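Local coordinates for protein hydrazine synthase beta subunit (Candidatus Kuenenia stuttgartiensis, PDB 5C2V) that forms part of the hydrazine synthase complex, which condenses nitric oxide with ammonium to hydrazine, and may modulate passage of the hydroxylamine intermediate between active sites, at residues Val147-Ile159 / Asn167-Arg179. Residues are numbered along the deposited sequence; the frame is centred on the assembly and turned at random.
Sequences VEISPDGKTLVAI and NRSVDFIDIASGR
I175, just past the end of strand 168-174, turns its side chain toward the S150-G153 turn, reaching G153 and both strands that flank it. With CG1 anti to its carbonyl carbon (chi1 -72°) and the chain extended beyond it, CD1 packs against G153 and meets I149 CG2 at 3.9 Å, the two side chains crossing at about a right angle. CG1 of the same residue rests 4.0 Å from L156 CB, and Y112, on strand 110-115 of the preceding blade, packs against both I149 and I175. The backbone of I175 is held as well: its N donates to K154 O from well above the carbonyl plane (3.2 Å).

From here strands 155-160 and 168-174 run antiparallel as the two inner strands of a four-stranded blade of the beta-propeller. L156 and A158 exchange paired backbone bonds with I173 and D171, the A158 N to D171 O bond (2.9 Å) lying in the carbonyl plane. On the face shared with I175, L156 and I173 lie side by side, CD1 against CG1 at 3.8 Å. The other face carries V157 and F172, pointing the same way; V157 CG1 comes obliquely to the ring at CE2 (3.6 Å), while V195 and Y197 of the next blade pack on V157. Further along, I159 CG2 touches V170 CG2. The buried carboxylate of D171 accepts from S140 N through OD2.

Both turns are tied by side chains. S150 OG gives its proton to D152 OD1 and accepts from T155 N and T155 OG1, closing the type I turn, whereas D174 OD2 takes the N-H of S177 on its anti lone pair (2.9 Å), an Asx motif at the bend into strand 179-186.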
# COMPACT_ATOMS: atom_id res chain seq x y z
N VAL B 147 24.88 47.89 4.45
CA VAL B 147 25.84 47.41 3.48
C VAL B 147 26.63 46.25 4.07
O VAL B 147 26.44 45.91 5.24
CB VAL B 147 26.82 48.51 3.05
CG1 VAL B 147 26.08 49.59 2.26
CG2 VAL B 147 27.51 49.11 4.26
N GLU B 148 27.48 45.63 3.27
CA GLU B 148 28.46 44.66 3.77
C GLU B 148 29.67 44.62 2.85
O GLU B 148 29.52 44.70 1.63
CB GLU B 148 27.82 43.27 3.90
CG GLU B 148 28.78 42.14 4.25
CD GLU B 148 29.13 42.07 5.73
OE1 GLU B 148 29.18 40.95 6.28
OE2 GLU B 148 29.39 43.13 6.34
N ILE B 149 30.86 44.46 3.41
CA ILE B 149 32.07 44.39 2.60
C ILE B 149 32.63 42.97 2.54
O ILE B 149 32.74 42.29 3.57
CB ILE B 149 33.16 45.34 3.11
CG1 ILE B 149 32.60 46.76 3.27
CG2 ILE B 149 34.36 45.35 2.17
CD1 ILE B 149 33.63 47.78 3.69
N SER B 150 32.96 42.52 1.34
CA SER B 150 33.52 41.19 1.12
C SER B 150 34.89 41.06 1.79
O SER B 150 35.59 42.05 1.98
CB SER B 150 33.63 40.91 -0.38
OG SER B 150 34.45 41.88 -1.02
N PRO B 151 35.28 39.82 2.15
CA PRO B 151 36.57 39.56 2.81
C PRO B 151 37.78 40.05 2.00
O PRO B 151 38.79 40.41 2.60
CB PRO B 151 36.59 38.03 2.95
CG PRO B 151 35.54 37.53 2.02
CD PRO B 151 34.49 38.59 2.01
N ASP B 152 37.68 40.05 0.68
CA ASP B 152 38.76 40.55 -0.16
C ASP B 152 38.68 42.07 -0.29
O ASP B 152 39.60 42.71 -0.78
CB ASP B 152 38.75 39.89 -1.54
CG ASP B 152 37.44 40.09 -2.27
OD1 ASP B 152 36.38 39.99 -1.62
OD2 ASP B 152 37.47 40.34 -3.49
N GLY B 153 37.55 42.63 0.14
CA GLY B 153 37.37 44.07 0.20
C GLY B 153 37.31 44.78 -1.13
O GLY B 153 37.47 46.00 -1.19
N LYS B 154 37.11 44.04 -2.21
CA LYS B 154 36.96 44.64 -3.53
C LYS B 154 35.50 44.81 -3.95
O LYS B 154 35.22 45.36 -5.02
CB LYS B 154 37.71 43.81 -4.57
CG LYS B 154 39.08 43.36 -4.09
CD LYS B 154 39.78 42.51 -5.13
CE LYS B 154 41.11 42.00 -4.59
NZ LYS B 154 41.75 41.03 -5.51
N THR B 155 34.57 44.34 -3.12
CA THR B 155 33.15 44.42 -3.46
C THR B 155 32.29 44.81 -2.25
O THR B 155 32.59 44.44 -1.12
CB THR B 155 32.63 43.10 -4.04
OG1 THR B 155 33.19 42.00 -3.32
CG2 THR B 155 33.00 42.98 -5.51
N LEU B 156 31.22 45.54 -2.53
CA LEU B 156 30.34 46.06 -1.49
C LEU B 156 28.88 45.77 -1.83
O LEU B 156 28.36 46.29 -2.82
CB LEU B 156 30.57 47.57 -1.33
CG LEU B 156 29.88 48.43 -0.27
CD1 LEU B 156 28.48 48.88 -0.70
CD2 LEU B 156 29.83 47.73 1.08
N VAL B 157 28.21 44.97 -1.02
CA VAL B 157 26.81 44.66 -1.27
C VAL B 157 25.90 45.56 -0.45
O VAL B 157 26.21 45.90 0.69
CB VAL B 157 26.47 43.18 -0.97
CG1 VAL B 157 27.18 42.26 -1.95
CG2 VAL B 157 26.84 42.82 0.46
N ALA B 158 24.78 45.96 -1.04
CA ALA B 158 23.82 46.80 -0.33
C ALA B 158 22.40 46.30 -0.51
O ALA B 158 21.91 46.20 -1.64
CB ALA B 158 23.93 48.25 -0.79
N ILE B 159 21.73 45.98 0.59
CA ILE B 159 20.33 45.62 0.53
C ILE B 159 19.49 46.87 0.35
O ILE B 159 19.56 47.81 1.14
CB ILE B 159 19.86 44.87 1.79
CG1 ILE B 159 20.40 45.54 3.05
CG2 ILE B 159 20.29 43.41 1.73
CD1 ILE B 159 19.82 44.98 4.33
N ASN B 167 9.18 43.62 -5.35
CA ASN B 167 10.49 43.09 -5.70
C ASN B 167 11.56 44.03 -5.19
O ASN B 167 11.75 45.13 -5.72
CB ASN B 167 10.60 42.89 -7.21
CG ASN B 167 9.33 42.35 -7.83
OD1 ASN B 167 9.13 41.13 -7.91
ND2 ASN B 167 8.46 43.25 -8.27
N ARG B 168 12.27 43.58 -4.17
CA ARG B 168 13.29 44.39 -3.52
C ARG B 168 14.64 43.72 -3.78
O ARG B 168 14.75 42.50 -3.74
CB ARG B 168 13.01 44.54 -2.03
CG ARG B 168 11.69 45.25 -1.74
CD ARG B 168 11.46 45.44 -0.25
NE ARG B 168 10.06 45.76 0.05
CZ ARG B 168 9.67 46.75 0.85
NH1 ARG B 168 10.58 47.53 1.44
NH2 ARG B 168 8.38 46.97 1.06
N SER B 169 15.66 44.53 -4.04
CA SER B 169 16.89 44.00 -4.61
C SER B 169 18.13 44.25 -3.77
O SER B 169 18.08 44.84 -2.69
CB SER B 169 17.10 44.59 -6.00
OG SER B 169 17.12 46.01 -5.95
N VAL B 170 19.25 43.76 -4.29
CA VAL B 170 20.56 43.94 -3.69
C VAL B 170 21.53 44.44 -4.75
O VAL B 170 21.61 43.88 -5.85
CB VAL B 170 21.10 42.63 -3.08
CG1 VAL B 170 22.51 42.82 -2.55
CG2 VAL B 170 20.17 42.13 -1.98
N ASP B 171 22.25 45.51 -4.43
CA ASP B 171 23.22 46.10 -5.34
C ASP B 171 24.63 45.61 -5.06
O ASP B 171 25.05 45.48 -3.91
CB ASP B 171 23.18 47.62 -5.26
CG ASP B 171 22.14 48.23 -6.18
OD1 ASP B 171 21.73 47.55 -7.14
OD2 ASP B 171 21.74 49.39 -5.95
N PHE B 172 25.36 45.33 -6.14
CA PHE B 172 26.77 44.96 -6.05
C PHE B 172 27.64 46.12 -6.53
O PHE B 172 27.48 46.61 -7.64
CB PHE B 172 27.05 43.70 -6.87
CG PHE B 172 26.39 42.46 -6.32
CD1 PHE B 172 25.09 42.14 -6.67
CD2 PHE B 172 27.08 41.62 -5.47
CE1 PHE B 172 24.49 41.00 -6.17
CE2 PHE B 172 26.48 40.47 -4.96
CZ PHE B 172 25.18 40.17 -5.32
N ILE B 173 28.56 46.55 -5.67
CA ILE B 173 29.41 47.70 -5.96
C ILE B 173 30.86 47.28 -6.07
O ILE B 173 31.35 46.47 -5.28
CB ILE B 173 29.30 48.78 -4.86
CG1 ILE B 173 27.84 48.97 -4.41
CG2 ILE B 173 29.89 50.10 -5.34
CD1 ILE B 173 26.94 49.48 -5.49
N ASP B 174 31.57 47.83 -7.05
CA ASP B 174 33.00 47.62 -7.16
C ASP B 174 33.70 48.75 -6.42
O ASP B 174 33.63 49.90 -6.84
CB ASP B 174 33.45 47.55 -8.62
CG ASP B 174 34.89 47.10 -8.77
OD1 ASP B 174 35.12 45.89 -8.92
OD2 ASP B 174 35.79 47.97 -8.73
N ILE B 175 34.37 48.41 -5.32
CA ILE B 175 34.93 49.41 -4.42
C ILE B 175 35.97 50.30 -5.09
O ILE B 175 35.94 51.53 -4.94
CB ILE B 175 35.55 48.74 -3.18
CG1 ILE B 175 34.45 48.20 -2.27
CG2 ILE B 175 36.43 49.72 -2.41
CD1 ILE B 175 34.91 47.75 -0.91
N ALA B 176 36.88 49.70 -5.84
CA ALA B 176 37.88 50.46 -6.58
C ALA B 176 37.22 51.35 -7.62
O ALA B 176 37.65 52.48 -7.85
CB ALA B 176 38.88 49.52 -7.24
N SER B 177 36.17 50.84 -8.26
CA SER B 177 35.43 51.60 -9.26
C SER B 177 34.45 52.59 -8.63
O SER B 177 34.33 53.73 -9.07
CB SER B 177 34.68 50.65 -10.19
OG SER B 177 34.04 51.36 -11.24
N GLY B 178 33.74 52.14 -7.59
CA GLY B 178 32.77 52.98 -6.90
C GLY B 178 31.45 53.13 -7.64
O GLY B 178 30.77 54.15 -7.51
N ARG B 179 31.09 52.12 -8.43
CA ARG B 179 29.85 52.14 -9.20
C ARG B 179 29.11 50.81 -9.14
O ARG B 179 29.67 49.81 -8.68
CB ARG B 179 30.13 52.51 -10.66
CG ARG B 179 31.41 53.30 -10.90
CD ARG B 179 31.79 53.28 -12.37
NE ARG B 179 30.67 53.66 -13.22
CZ ARG B 179 30.69 53.61 -14.55
NH1 ARG B 179 31.79 53.20 -15.18
NH2 ARG B 179 29.63 53.96 -15.25